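Local coordinates for amyloid-like protein 1 (PDB 3PMR) that probably takes part in cell adhesion, binding heparin-like glycans and pairing with a second copy of itself through its helical E2 domain, at residues E38-R41 against M42-N46; A139-K142 against E143-T147; H150-H153 against V154-D158. One frame throughout, in Å; residues are numbered along the deposited sequence.

Interaction 1 of 3, residues E38-R41 against M42-N46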
loop_
_atom_site.group_PDB
_atom_site.type_symbol
_atom_site.label_atom_id
_atom_site.label_comp_id
_atom_site.label_asym_id
_atom_site.label_seq_id
_atom_site.Cartn_x
_atom_site.Cartn_y
_atom_site.Cartn_z
ATOM N N GLU B 38 -5.301 11.757 1.916
ATOM C CA GLU B 38 -5.561 10.991 3.132
ATOM C C GLU B 38 -5.867 11.976 4.257
ATOM O O GLU B 38 -6.854 11.838 4.983
ATOM C CB GLU B 38 -4.320 10.165 3.503
ATOM C CG GLU B 38 -4.425 9.424 4.835
ATOM C CD GLU B 38 -3.149 8.669 5.191
ATOM O OE1 GLU B 38 -2.781 7.743 4.439
ATOM O OE2 GLU B 38 -2.514 9.001 6.216
ATOM N N GLU B 39 -4.994 12.967 4.381
ATOM C CA GLU B 39 -5.094 14.014 5.397
ATOM C C GLU B 39 -6.331 14.882 5.222
ATOM O O GLU B 39 -7.016 15.221 6.192
ATOM C CB GLU B 39 -3.847 14.905 5.345
ATOM C CG GLU B 39 -2.574 14.224 5.817
ATOM C CD GLU B 39 -1.328 15.052 5.547
ATOM O OE1 GLU B 39 -0.261 14.726 6.114
ATOM O OE2 GLU B 39 -1.414 16.022 4.760
ATOM N N ARG B 40 -6.610 15.250 3.980
ATOM C CA ARG B 40 -7.766 16.084 3.679
ATOM C C ARG B 40 -9.057 15.371 4.088
ATOM O O ARG B 40 -9.940 15.951 4.715
ATOM C CB ARG B 40 -7.786 16.398 2.180
ATOM C CG ARG B 40 -8.920 17.310 1.731
ATOM C CD ARG B 40 -8.871 17.526 0.221
ATOM N NE ARG B 40 -7.633 18.180 -0.194
ATOM C CZ ARG B 40 -7.270 18.354 -1.463
ATOM N NH1 ARG B 40 -8.053 17.917 -2.446
ATOM N NH2 ARG B 40 -6.124 18.963 -1.753
ATOM N N ARG B 41 -9.155 14.094 3.740
ATOM C CA ARG B 41 -10.342 13.324 4.058
ATOM C C ARG B 41 -10.472 13.037 5.554
ATOM O O ARG B 41 -11.580 13.020 6.093
ATOM C CB ARG B 41 -10.351 12.029 3.243
ATOM C CG ARG B 41 -10.397 12.275 1.726
ATOM C CD ARG B 41 -11.583 13.168 1.336
ATOM N NE ARG B 41 -11.748 13.254 -0.114
ATOM C CZ ARG B 41 -12.863 13.654 -0.718
ATOM N NH1 ARG B 41 -13.921 14.009 0.002
ATOM N NH2 ARG B 41 -12.925 13.681 -2.044
ATOM N N MET B 42 -9.347 12.810 6.222
ATOM C CA MET B 42 -9.370 12.570 7.660
ATOM C C MET B 42 -9.979 13.788 8.375
ATOM O O MET B 42 -10.788 13.626 9.282
ATOM C CB MET B 42 -7.950 12.281 8.173
ATOM C CG MET B 42 -7.497 10.847 7.894
ATOM S SD MET B 42 -5.746 10.589 8.227
ATOM C CE MET B 42 -5.701 10.964 9.993
ATOM N N ARG B 43 -9.608 14.998 7.955
ATOM C CA ARG B 43 -10.159 16.226 8.554
ATOM C C ARG B 43 -11.659 16.380 8.305
ATOM O O ARG B 43 -12.394 16.861 9.172
ATOM C CB ARG B 43 -9.476 17.477 8.001
ATOM C CG ARG B 43 -8.020 17.628 8.344
ATOM C CD ARG B 43 -7.583 19.062 8.107
ATOM N NE ARG B 43 -6.148 19.152 7.860
ATOM C CZ ARG B 43 -5.574 18.849 6.699
ATOM N NH1 ARG B 43 -6.314 18.441 5.675
ATOM N NH2 ARG B 43 -4.259 18.944 6.564
ATOM N N GLN B 44 -12.109 16.010 7.112
ATOM C CA GLN B 44 -13.530 16.111 6.779
ATOM C C GLN B 44 -14.334 15.122 7.614
ATOM O O GLN B 44 -15.394 15.449 8.120
ATOM C CB GLN B 44 -13.763 15.821 5.293
ATOM C CG GLN B 44 -13.240 16.895 4.366
ATOM C CD GLN B 44 -13.281 16.476 2.899
ATOM O OE1 GLN B 44 -13.868 15.452 2.541
ATOM N NE2 GLN B 44 -12.655 17.273 2.046
ATOM N N ILE B 45 -13.826 13.907 7.747
ATOM C CA ILE B 45 -14.503 12.893 8.539
ATOM C C ILE B 45 -14.600 13.375 9.980
ATOM O O ILE B 45 -15.629 13.239 10.631
ATOM C CB ILE B 45 -13.726 11.560 8.546
ATOM C CG1 ILE B 45 -13.667 10.980 7.131
ATOM C CG2 ILE B 45 -14.381 10.589 9.515
ATOM C CD1 ILE B 45 -12.769 9.762 6.991
ATOM N N ASN B 46 -13.507 13.927 10.484
ATOM C CA ASN B 46 -13.514 14.390 11.844
ATOM C C ASN B 46 -14.556 15.500 12.039
ATOM O O ASN B 46 -15.311 15.471 12.990
ATOM C CB ASN B 46 -12.121 14.867 12.245
ATOM C CG ASN B 46 -11.982 15.006 13.744
ATOM O OD1 ASN B 46 -12.223 14.055 14.493
ATOM N ND2 ASN B 46 -11.614 16.194 14.190
HETATM O O HOH W 1 -2.327 18.537 4.544
#

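Interaction 2 of 3, residues A139-K142 against E143-T147. With PO4 (phosphate ion), chain F.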
loop_
_atom_site.group_PDB
_atom_site.type_symbol
_atom_site.label_atom_id
_atom_site.label_comp_id
_atom_site.label_asym_id
_atom_site.label_seq_id
_atom_site.Cartn_x
_atom_site.Cartn_y
_atom_site.Cartn_z
ATOM N N ALA B 139 14.768 -4.165 -19.742
ATOM C CA ALA B 139 13.495 -3.480 -19.941
ATOM C C ALA B 139 12.398 -4.557 -19.927
ATOM O O ALA B 139 11.309 -4.341 -19.394
ATOM C CB ALA B 139 13.498 -2.748 -21.268
ATOM N N GLU B 140 12.692 -5.718 -20.512
ATOM C CA GLU B 140 11.719 -6.811 -20.544
ATOM C C GLU B 140 11.542 -7.472 -19.181
ATOM O O GLU B 140 10.442 -7.899 -18.836
ATOM C CB GLU B 140 12.099 -7.849 -21.606
ATOM C CG GLU B 140 11.685 -7.394 -22.991
ATOM C CD GLU B 140 10.234 -6.908 -23.020
ATOM O OE1 GLU B 140 9.371 -7.626 -23.562
ATOM O OE2 GLU B 140 9.956 -5.806 -22.487
ATOM N N GLN B 141 12.621 -7.535 -18.406
ATOM C CA GLN B 141 12.550 -8.095 -17.065
ATOM C C GLN B 141 11.644 -7.195 -16.232
ATOM O O GLN B 141 10.820 -7.672 -15.458
ATOM C CB GLN B 141 13.934 -8.149 -16.422
ATOM C CG GLN B 141 13.893 -8.635 -14.987
ATOM C CD GLN B 141 15.208 -8.443 -14.264
ATOM O OE1 GLN B 141 15.805 -7.363 -14.306
ATOM N NE2 GLN B 141 15.663 -9.487 -13.583
ATOM N N LYS B 142 11.790 -5.884 -16.403
ATOM C CA LYS B 142 10.957 -4.937 -15.657
ATOM C C LYS B 142 9.470 -5.140 -15.987
ATOM O O LYS B 142 8.623 -5.100 -15.102
ATOM C CB LYS B 142 11.380 -3.502 -15.981
ATOM C CG LYS B 142 10.757 -2.460 -15.083
ATOM C CD LYS B 142 11.557 -1.169 -15.099
ATOM C CE LYS B 142 11.193 -0.322 -13.899
ATOM N NZ LYS B 142 11.352 -1.144 -12.672
ATOM N N GLU B 143 9.164 -5.346 -17.266
ATOM C CA GLU B 143 7.785 -5.575 -17.708
ATOM C C GLU B 143 7.235 -6.904 -17.178
ATOM O O GLU B 143 6.055 -7.030 -16.851
ATOM C CB GLU B 143 7.718 -5.561 -19.238
ATOM C CG GLU B 143 6.361 -5.971 -19.818
ATOM C CD GLU B 143 6.196 -5.546 -21.273
ATOM O OE1 GLU B 143 7.196 -5.067 -21.859
ATOM O OE2 GLU B 143 5.080 -5.691 -21.826
ATOM N N GLN B 144 8.107 -7.896 -17.102
ATOM C CA GLN B 144 7.722 -9.199 -16.604
ATOM C C GLN B 144 7.396 -9.095 -15.119
ATOM O O GLN B 144 6.362 -9.583 -14.663
ATOM C CB GLN B 144 8.859 -10.198 -16.808
ATOM C CG GLN B 144 8.541 -11.554 -16.244
ATOM C CD GLN B 144 9.654 -12.533 -16.466
ATOM O OE1 GLN B 144 10.639 -12.556 -15.725
ATOM N NE2 GLN B 144 9.516 -13.348 -17.505
ATOM N N ARG B 145 8.279 -8.448 -14.369
ATOM C CA ARG B 145 8.072 -8.281 -12.935
ATOM C C ARG B 145 6.814 -7.474 -12.669
ATOM O O ARG B 145 6.095 -7.726 -11.702
ATOM C CB ARG B 145 9.293 -7.602 -12.298
ATOM C CG ARG B 145 10.491 -8.549 -12.134
ATOM C CD ARG B 145 11.758 -7.810 -11.728
ATOM N NE ARG B 145 11.616 -7.098 -10.461
ATOM C CZ ARG B 145 11.470 -7.687 -9.274
ATOM N NH1 ARG B 145 11.445 -9.011 -9.179
ATOM N NH2 ARG B 145 11.351 -6.948 -8.179
ATOM N N HIS B 146 6.529 -6.519 -13.543
ATOM C CA HIS B 146 5.346 -5.697 -13.365
ATOM C C HIS B 146 4.097 -6.557 -13.508
ATOM O O HIS B 146 3.160 -6.450 -12.718
ATOM C CB HIS B 146 5.327 -4.568 -14.385
ATOM C CG HIS B 146 4.162 -3.650 -14.231
ATOM N ND1 HIS B 146 2.949 -3.881 -14.839
ATOM C CD2 HIS B 146 4.005 -2.529 -13.486
ATOM C CE1 HIS B 146 2.091 -2.946 -14.473
ATOM N NE2 HIS B 146 2.707 -2.115 -13.650
ATOM N N THR B 147 4.094 -7.419 -14.517
ATOM C CA THR B 147 2.968 -8.308 -14.743
ATOM C C THR B 147 2.793 -9.247 -13.552
ATOM O O THR B 147 1.691 -9.408 -13.048
ATOM C CB THR B 147 3.196 -9.142 -16.005
ATOM O OG1 THR B 147 3.335 -8.263 -17.126
ATOM C CG2 THR B 147 2.038 -10.095 -16.234
HETATM P P PO4 F . 11.327 -3.454 -10.191
HETATM O O1 PO4 F . 10.315 -4.434 -10.661
HETATM O O2 PO4 F . 12.356 -3.259 -11.246
HETATM O O3 PO4 F . 10.662 -2.156 -9.899
HETATM O O4 PO4 F . 11.975 -3.965 -8.952
#

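Interaction 3 of 3, residues H150-H153 against V154-D158. With PO4 (phosphate ion), chain D.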
loop_
_atom_site.group_PDB
_atom_site.type_symbol
_atom_site.label_atom_id
_atom_site.label_comp_id
_atom_site.label_asym_id
_atom_site.label_seq_id
_atom_site.Cartn_x
_atom_site.Cartn_y
_atom_site.Cartn_z
ATOM N N HIS B 150 1.580 -7.393 -10.338
ATOM C CA HIS B 150 0.185 -7.002 -10.433
ATOM C C HIS B 150 -0.734 -8.172 -10.081
ATOM O O HIS B 150 -1.697 -8.023 -9.328
ATOM C CB HIS B 150 -0.145 -6.526 -11.838
ATOM C CG HIS B 150 -1.560 -6.078 -11.983
ATOM N ND1 HIS B 150 -2.373 -6.489 -13.016
ATOM C CD2 HIS B 150 -2.323 -5.284 -11.197
ATOM C CE1 HIS B 150 -3.577 -5.969 -12.860
ATOM N NE2 HIS B 150 -3.574 -5.235 -11.763
ATOM N N TYR B 151 -0.433 -9.327 -10.660
ATOM C CA TYR B 151 -1.192 -10.547 -10.423
ATOM C C TYR B 151 -1.096 -10.921 -8.933
ATOM O O TYR B 151 -2.094 -11.230 -8.282
ATOM C CB TYR B 151 -0.604 -11.654 -11.304
ATOM C CG TYR B 151 -1.237 -13.008 -11.150
ATOM C CD1 TYR B 151 -2.625 -13.168 -11.186
ATOM C CD2 TYR B 151 -0.446 -14.138 -10.982
ATOM C CE1 TYR B 151 -3.202 -14.429 -11.057
ATOM C CE2 TYR B 151 -1.006 -15.390 -10.850
ATOM C CZ TYR B 151 -2.377 -15.533 -10.885
ATOM O OH TYR B 151 -2.902 -16.782 -10.704
ATOM N N GLN B 152 0.120 -10.877 -8.415
ATOM C CA GLN B 152 0.394 -11.192 -7.024
ATOM C C GLN B 152 -0.419 -10.289 -6.094
ATOM O O GLN B 152 -0.968 -10.749 -5.093
ATOM C CB GLN B 152 1.895 -11.033 -6.752
ATOM C CG GLN B 152 2.280 -11.126 -5.284
ATOM C CD GLN B 152 2.141 -9.804 -4.558
ATOM O OE1 GLN B 152 1.989 -9.771 -3.334
ATOM N NE2 GLN B 152 2.192 -8.705 -5.302
ATOM N N HIS B 153 -0.501 -9.008 -6.440
ATOM C CA HIS B 153 -1.248 -8.041 -5.646
ATOM C C HIS B 153 -2.746 -8.337 -5.661
ATOM O O HIS B 153 -3.410 -8.270 -4.625
ATOM C CB HIS B 153 -1.016 -6.623 -6.170
ATOM C CG HIS B 153 -1.881 -5.596 -5.509
ATOM N ND1 HIS B 153 -1.626 -5.110 -4.244
ATOM C CD2 HIS B 153 -3.042 -5.020 -5.905
ATOM C CE1 HIS B 153 -2.592 -4.283 -3.888
ATOM N NE2 HIS B 153 -3.464 -4.211 -4.878
ATOM N N VAL B 154 -3.279 -8.653 -6.842
ATOM C CA VAL B 154 -4.701 -8.956 -6.972
ATOM C C VAL B 154 -5.046 -10.241 -6.189
ATOM O O VAL B 154 -6.061 -10.297 -5.492
ATOM C CB VAL B 154 -5.105 -9.094 -8.485
ATOM C CG1 VAL B 154 -6.517 -9.642 -8.618
ATOM C CG2 VAL B 154 -5.035 -7.714 -9.174
ATOM N N ALA B 155 -4.191 -11.256 -6.284
ATOM C CA ALA B 155 -4.424 -12.509 -5.580
ATOM C C ALA B 155 -4.387 -12.276 -4.068
ATOM O O ALA B 155 -5.192 -12.831 -3.320
ATOM C CB ALA B 155 -3.375 -13.542 -5.983
ATOM N N ALA B 156 -3.461 -11.433 -3.630
ATOM C CA ALA B 156 -3.322 -11.116 -2.218
ATOM C C ALA B 156 -4.540 -10.398 -1.634
ATOM O O ALA B 156 -4.870 -10.599 -0.460
ATOM C CB ALA B 156 -2.068 -10.266 -1.995
ATOM N N VAL B 157 -5.221 -9.582 -2.434
ATOM C CA VAL B 157 -6.365 -8.837 -1.919
ATOM C C VAL B 157 -7.730 -9.079 -2.568
ATOM O O VAL B 157 -8.736 -8.582 -2.064
ATOM C CB VAL B 157 -6.090 -7.310 -1.968
ATOM C CG1 VAL B 157 -4.765 -6.990 -1.295
ATOM C CG2 VAL B 157 -6.086 -6.822 -3.408
ATOM N N ASP B 158 -7.779 -9.845 -3.656
ATOM C CA ASP B 158 -9.044 -10.101 -4.369
ATOM C C ASP B 158 -8.943 -11.387 -5.209
ATOM O O ASP B 158 -8.520 -11.346 -6.367
ATOM C CB ASP B 158 -9.341 -8.899 -5.274
ATOM C CG ASP B 158 -10.755 -8.901 -5.818
ATOM O OD1 ASP B 158 -11.506 -9.862 -5.546
ATOM O OD2 ASP B 158 -11.113 -7.933 -6.523
HETATM P P PO4 D . 1.782 -5.747 -3.043
HETATM O O1 PO4 D . 0.484 -6.382 -2.700
HETATM O O2 PO4 D . 2.062 -5.933 -4.497
HETATM O O3 PO4 D . 1.723 -4.293 -2.732
HETATM O O4 PO4 D . 2.862 -6.379 -2.244
#

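Interaction 1 of 3, residues E38-R41 against M42-N46
M42 follows E38 by one helical turn: its N donates to E38 O over 2.9 Å, and its thioether runs beside the glutamate, SD standing 3.8 Å from E38 CG with both chains pointing the same way. With CG beside the backbone N and chi2 extended, the M42 chain carries SD alongside E38. R43 N bonds to E39 O at 3.1 Å. The R43 side chain, poorly ordered, reaches E39 through a water, which donates to E39 OE2 and accepts from R43 NH2; those two charged atoms are 4.5 Å apart, beyond a salt bridge. Q44 adds the direct side-chain bond. Its OE1 takes R41 NH1 at 2.9 Å on an in-plane lone pair, although the bond is bent (N-H...O 134°) and the guanidinium and amide planes stand 77° apart. A turn in the arginine at chi2 brings CD as well within 3.4 Å of Q44 OE1. I45 N closes the series on R41 O at 2.9 Å. Within helix 26-56, this segment packs on helix 64-119, where R41 forms a salt bridge with E88 and I45 rests on L81, while E38 is salt-bridged to R149 of the second subunit.

Interaction 2 of 3, residues A139-K142 against E143-T147
E143 meets E140 carboxylate to carboxylate: E143 OE1 lies 2.9 Å from E140 OE2, two acceptors with like charge, and the two planes are 83° apart. Both side chains point the same way, the E140 chain bending at chi2 (-49°) to bring its end towards the extended E143. The approach is probably made tolerable by groups outside the segments. R108 forms a salt bridge with E143 OE1, R179 bridges E143 OE2 and E140 OE1, and H172 is hydrogen-bonded to E143 OE2. The backbone of E143 is tied in at both ends, its N donating to A139 O at 3.2 Å and its O accepting T147 N and T147 OG1 from opposite faces of the carbonyl plane.

K142 is linked to the following turn by the bond from H146 N to K142 O, 3.0 Å long. Its side chain runs extended as far as CE, and a last bend (chi4 53°) carries NZ to 2.7 Å from phosphate O2. R145 approaches the same ion from the other segment: its NE donates to phosphate O1 at 3.0 Å and its NH2 to phosphate O4 at 3.1 Å, with the phosphorus in the guanidinium plane at its edge. Q141 accompanies this arginine, Q141 CG being 4.0 Å from R145 CD.

Two charge environments thus occur on one short piece of helix. The close acidic pair probably depends on the surrounding basic groups, whereas K142 and R145 gather round an anion, consistent with a surface able to accept the sulfates or carboxylates of heparin.

Interaction 3 of 3, residues H150-H153 against V154-D158
The last turns of helix 126-157, just before the chain turns into helix 159-187, hold this contact, and H150 and V154 meet across it. V154 CG2 sits over one face of the H150 ring, 4.2 Å from its centroid and 28° off the normal, a CH-pi contact. One turn on, H153 and V157 repeat the spacing: V157 CG2 lies over a face of the H153 ring, 4.0 Å from H153 NE2. The edge of that ring serves a phosphate ion, H153 ND1 donating in the ring plane to phosphate O1 at 2.9 Å. Q152 holds the same ion through its amide. With CG opposite the main-chain N, a bend at chi2 carries Q152 NE2 to phosphate O2, where it donates at 2.9 Å and 165°; it is also bonded to R149 O. Replacing Q152 by an alanine would probably leave phosphate O2 without this donor and R149 O without its side-chain partner.

The backbone shows the helix ending. A155 N reaches Y151 O at 2.9 Å, nearly straight on the carbonyl, but V157 N meets H153 O at 3.1 Å with a bent angle of 138°, and D158 leaves helical torsions. R89 of the second subunit also binds the phosphate, which itself probably comes from the crystallisation liquor, and A156 packs on V85 of that subunit. Histidine, glutamine and arginine donors converging on one anion at a subunit boundary mark an anion-binding pocket, consistent with the heparin binding ascribed to E2.

Interactions 2 and 3 are consecutive pieces of helix 126-157, their centres 16 Å apart, and each holds its own phosphate, probably from the crystallisation liquor; R149, in the gap between them, is hydrogen-bonded to the ion of interaction 2. Interaction 1, on helix 26-56, is remote within the chain, about 21 Å from interaction 2 and about 15 Å from interaction 3 by nearest atoms. The dimer joins them: N46 packs on Q144 and M42 on R149 of the second subunit, I45 touches Y151 of the same partner, and R145 of interaction 2 forms a salt bridge with E39 of that subunit. The two anion sites therefore lie along a helix that also builds the subunit interface.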